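Local coordinates for putative lipoprotein (Bacteroides ovatus, PDB 3OQQ) that is of unknown function but binds calcium ions and is probably an extracellular lipoprotein of a gut bacterium, at residues V150-V158 with I327-I337. Sequence-based numbering, arbitrary orientation. Where two conformers were deposited one is given.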
loop_
_atom_site.group_PDB
_atom_site.type_symbol
_atom_site.label_atom_id
_atom_site.label_comp_id
_atom_site.label_asym_id
_atom_site.label_seq_id
_atom_site.Cartn_x
_atom_site.Cartn_y
_atom_site.Cartn_z
ATOM N N VAL A 150 -14.497 1.058 -2.348
ATOM C CA VAL A 150 -13.599 0.678 -1.264
ATOM C C VAL A 150 -12.402 1.613 -1.379
ATOM O O VAL A 150 -11.769 1.714 -2.436
ATOM C CB VAL A 150 -13.161 -0.811 -1.130
ATOM C CG1 VAL A 150 -12.358 -1.012 0.164
ATOM C CG2 VAL A 150 -14.356 -1.767 -1.147
ATOM N N VAL A 151 -12.153 2.372 -0.323
ATOM C CA VAL A 151 -11.019 3.308 -0.344
ATOM C C VAL A 151 -10.206 2.958 0.870
ATOM O O VAL A 151 -10.730 2.978 1.987
ATOM C CB VAL A 151 -11.418 4.803 -0.403
ATOM C CG1 VAL A 151 -10.198 5.716 -0.472
ATOM C CG2 VAL A 151 -12.366 5.089 -1.562
ATOM N N PHE A 152 -8.965 2.541 0.654
ATOM C CA PHE A 152 -8.110 2.237 1.790
ATOM C C PHE A 152 -6.717 2.688 1.577
ATOM O O PHE A 152 -6.192 2.562 0.486
ATOM C CB PHE A 152 -8.125 0.751 2.154
ATOM C CG PHE A 152 -7.607 -0.242 1.143
ATOM C CD1 PHE A 152 -8.464 -0.814 0.203
ATOM C CD2 PHE A 152 -6.299 -0.714 1.218
ATOM C CE1 PHE A 152 -8.014 -1.803 -0.663
ATOM C CE2 PHE A 152 -5.845 -1.692 0.334
ATOM C CZ PHE A 152 -6.719 -2.247 -0.584
ATOM N N GLU A 153 -6.101 3.176 2.635
ATOM C CA GLU A 153 -4.693 3.572 2.631
ATOM C C GLU A 153 -3.839 2.422 3.046
ATOM O O GLU A 153 -4.231 1.619 3.894
ATOM C CB GLU A 153 -4.436 4.743 3.594
ATOM C CG GLU A 153 -5.439 5.869 3.474
ATOM C CD GLU A 153 -5.142 7.106 4.298
ATOM O OE1 GLU A 153 -4.380 6.996 5.286
ATOM O OE2 GLU A 153 -5.663 8.190 3.940
ATOM N N TYR A 154 -2.648 2.351 2.509
ATOM C CA TYR A 154 -1.759 1.287 2.943
ATOM C C TYR A 154 -0.419 1.857 3.235
ATOM O O TYR A 154 -0.045 2.893 2.685
ATOM C CB TYR A 154 -1.641 0.153 1.907
ATOM C CG TYR A 154 -0.810 0.519 0.698
ATOM C CD1 TYR A 154 0.571 0.313 0.686
ATOM C CD2 TYR A 154 -1.396 1.087 -0.430
ATOM C CE1 TYR A 154 1.338 0.618 -0.430
ATOM C CE2 TYR A 154 -0.636 1.380 -1.564
ATOM C CZ TYR A 154 0.734 1.180 -1.541
ATOM O OH TYR A 154 1.505 1.485 -2.632
ATOM N N ASP A 155 0.353 1.118 4.021
ATOM C CA ASP A 155 1.722 1.487 4.357
ATOM C C ASP A 155 2.517 0.233 4.505
ATOM O O ASP A 155 2.164 -0.627 5.305
ATOM C CB ASP A 155 1.770 2.305 5.659
ATOM C CG ASP A 155 3.101 2.997 5.844
ATOM O OD1 ASP A 155 4.100 2.299 6.155
ATOM O OD2 ASP A 155 3.153 4.228 5.665
ATOM N N LEU A 156 3.594 0.136 3.743
ATOM C CA LEU A 156 4.506 -1.006 3.778
ATOM C C LEU A 156 5.912 -0.535 4.139
ATOM O O LEU A 156 6.401 0.423 3.552
ATOM C CB LEU A 156 4.523 -1.738 2.420
ATOM C CG LEU A 156 3.416 -2.745 2.176
ATOM C CD1 LEU A 156 3.132 -2.907 0.686
ATOM C CD2 LEU A 156 3.763 -4.089 2.794
ATOM N N LYS A 157 6.547 -1.215 5.120
ATOM C CA LYS A 157 7.910 -0.986 5.593
ATOM C C LYS A 157 8.613 -2.332 5.647
ATOM O O LYS A 157 8.117 -3.257 6.290
ATOM C CB LYS A 157 7.947 -0.306 6.977
ATOM C CG LYS A 157 8.045 1.196 6.975
ATOM C CD LYS A 157 7.977 1.765 8.399
ATOM C CE LYS A 157 6.582 2.207 8.815
ATOM N NZ LYS A 157 6.075 3.377 8.033
ATOM N N VAL A 158 9.733 -2.454 4.947
ATOM C CA VAL A 158 10.547 -3.661 4.942
ATOM C C VAL A 158 11.866 -3.270 5.605
ATOM O O VAL A 158 12.606 -2.446 5.074
ATOM C CB VAL A 158 10.714 -4.267 3.529
ATOM C CG1 VAL A 158 11.797 -5.352 3.516
ATOM C CG2 VAL A 158 9.393 -4.837 3.036
ATOM N N ILE A 327 8.431 -3.988 -1.939
ATOM C CA ILE A 327 8.454 -2.520 -1.961
ATOM C C ILE A 327 8.889 -2.034 -3.344
ATOM O O ILE A 327 8.296 -1.084 -3.880
ATOM C CB ILE A 327 9.366 -1.931 -0.854
ATOM C CG1 ILE A 327 8.815 -2.231 0.559
ATOM C CG2 ILE A 327 9.669 -0.404 -1.089
ATOM C CD1 ILE A 327 8.270 -1.080 1.303
ATOM N N LEU A 328 9.970 -2.637 -3.887
ATOM C CA LEU A 328 10.545 -2.209 -5.152
ATOM C C LEU A 328 9.597 -2.454 -6.319
ATOM O O LEU A 328 9.297 -1.503 -7.051
ATOM C CB LEU A 328 11.926 -2.858 -5.405
ATOM C CG LEU A 328 13.067 -2.453 -4.426
ATOM C CD1 LEU A 328 14.405 -3.014 -4.871
ATOM C CD2 LEU A 328 13.165 -0.932 -4.243
ATOM N N ASP A 329 9.097 -3.687 -6.484
ATOM C CA ASP A 329 8.188 -3.999 -7.588
ATOM C C ASP A 329 6.704 -3.749 -7.203
ATOM O O ASP A 329 6.096 -4.524 -6.450
ATOM C CB ASP A 329 8.404 -5.440 -8.063
ATOM C CG ASP A 329 7.680 -5.823 -9.341
ATOM O OD1 ASP A 329 6.887 -4.995 -9.852
ATOM O OD2 ASP A 329 7.844 -6.975 -9.786
ATOM N N THR A 330 6.111 -2.692 -7.787
ATOM C CA THR A 330 4.710 -2.324 -7.545
ATOM C C THR A 330 3.759 -3.494 -7.877
ATOM O O THR A 330 2.732 -3.628 -7.220
ATOM C CB THR A 330 4.326 -1.041 -8.324
ATOM O OG1 THR A 330 3.036 -0.623 -7.898
ATOM C CG2 THR A 330 4.357 -1.202 -9.847
ATOM N N ASN A 331 4.132 -4.351 -8.868
ATOM C CA ASN A 331 3.332 -5.488 -9.332
ATOM C C ASN A 331 3.262 -6.632 -8.325
ATOM O O ASN A 331 2.436 -7.515 -8.515
ATOM C CB ASN A 331 3.836 -6.008 -10.668
ATOM C CG ASN A 331 3.848 -4.953 -11.751
ATOM O OD1 ASN A 331 4.900 -4.587 -12.264
ATOM N ND2 ASN A 331 2.686 -4.415 -12.090
ATOM N N ARG A 332 4.071 -6.605 -7.254
ATOM C CA ARG A 332 4.049 -7.634 -6.201
ATOM C C ARG A 332 2.991 -7.300 -5.103
ATOM O O ARG A 332 2.641 -8.159 -4.289
ATOM C CB ARG A 332 5.452 -7.822 -5.585
ATOM C CG ARG A 332 6.501 -8.349 -6.565
ATOM C CD ARG A 332 6.434 -9.833 -6.752
ATOM N NE ARG A 332 7.506 -10.324 -7.619
ATOM C CZ ARG A 332 7.617 -11.580 -8.047
ATOM N NH1 ARG A 332 6.725 -12.496 -7.682
ATOM N NH2 ARG A 332 8.613 -11.928 -8.849
ATOM N N GLN A 333 2.479 -6.054 -5.101
ATOM C CA GLN A 333 1.468 -5.639 -4.146
ATOM C C GLN A 333 0.123 -5.847 -4.800
ATOM O O GLN A 333 -0.416 -4.943 -5.422
ATOM C CB GLN A 333 1.688 -4.191 -3.698
ATOM C CG GLN A 333 3.136 -3.860 -3.333
ATOM C CD GLN A 333 3.314 -2.386 -3.086
ATOM O OE1 GLN A 333 2.452 -1.562 -3.412
ATOM N NE2 GLN A 333 4.440 -2.018 -2.503
ATOM N N ASN A 334 -0.362 -7.081 -4.747
ATOM C CA ASN A 334 -1.588 -7.435 -5.430
ATOM C C ASN A 334 -2.807 -7.180 -4.524
ATOM O O ASN A 334 -3.344 -8.094 -3.907
ATOM C CB ASN A 334 -1.530 -8.890 -5.947
ATOM C CG ASN A 334 -2.741 -9.271 -6.759
ATOM O OD1 ASN A 334 -3.610 -8.453 -7.019
ATOM N ND2 ASN A 334 -2.835 -10.506 -7.170
ATOM N N PHE A 335 -3.242 -5.918 -4.495
ATOM C CA PHE A 335 -4.403 -5.467 -3.738
ATOM C C PHE A 335 -5.708 -5.967 -4.365
ATOM O O PHE A 335 -5.792 -6.147 -5.580
ATOM C CB PHE A 335 -4.422 -3.924 -3.660
ATOM C CG PHE A 335 -3.280 -3.389 -2.841
ATOM C CD1 PHE A 335 -3.254 -3.553 -1.463
ATOM C CD2 PHE A 335 -2.226 -2.722 -3.446
ATOM C CE1 PHE A 335 -2.178 -3.078 -0.706
ATOM C CE2 PHE A 335 -1.174 -2.200 -2.677
ATOM C CZ PHE A 335 -1.146 -2.404 -1.321
ATOM N N PHE A 336 -6.724 -6.178 -3.528
ATOM C CA PHE A 336 -8.023 -6.662 -4.003
ATOM C C PHE A 336 -9.110 -6.355 -3.000
ATOM O O PHE A 336 -8.831 -6.047 -1.836
ATOM C CB PHE A 336 -8.001 -8.206 -4.286
ATOM C CG PHE A 336 -7.762 -9.135 -3.108
ATOM C CD1 PHE A 336 -6.471 -9.510 -2.746
ATOM C CD2 PHE A 336 -8.829 -9.664 -2.387
ATOM C CE1 PHE A 336 -6.250 -10.382 -1.678
ATOM C CE2 PHE A 336 -8.609 -10.541 -1.322
ATOM C CZ PHE A 336 -7.320 -10.879 -0.959
ATOM N N ILE A 337 -10.359 -6.503 -3.461
ATOM C CA ILE A 337 -11.545 -6.421 -2.646
ATOM C C ILE A 337 -12.452 -7.627 -2.939
ATOM O O ILE A 337 -12.332 -8.270 -3.995
ATOM C CB ILE A 337 -12.324 -5.090 -2.772
ATOM C CG1 ILE A 337 -12.865 -4.842 -4.231
ATOM C CG2 ILE A 337 -11.484 -3.925 -2.209
ATOM C CD1 ILE A 337 -14.059 -4.055 -4.313
#
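The F335 ring touches both F152 and Y154, and this aromatic cluster lies at the heart of a face-to-face packing of two antiparallel beta-sheets. Strand 150-158 belongs to one layer and strand 333-337 to the other; their axes come within 9.2 Å and run at 142°, and the meeting is made largely by side chains. F335 takes chi1 -67°, placing CG opposite its own carbonyl carbon, and the ring tip arrives over one face of Y154, with CZ 3.5 Å above the ring plane near its centre. The two planes are tilted by 40°, so the rings lean on each other without lying flat. Nearer the base of the same ring, F335 CD1 lies at the edge of the F152 ring, close to its plane, 3.7 Å from F152 CE2. V195 of strand 190-198, the neighbour of 333-337 in its sheet, also touches F335.

Beyond the aromatics, I327, the next-to-last residue of helix 314-328, lays CG1 alongside V158 CG2, 3.6 Å away. Its CD1 methyl lies 3.3 Å from the backbone O of L156. In the conformer given, L156 CD1 reaches the Q333 amide, whose NE2 donates a hydrogen bond to L326 O and whose OE1 accepts from K387. Y154 OH has its own hydrogen-bond partner in N125. At the far end V150 and I337 come tip to tip, I337 CG2 standing 3.7 Å from V150 CB.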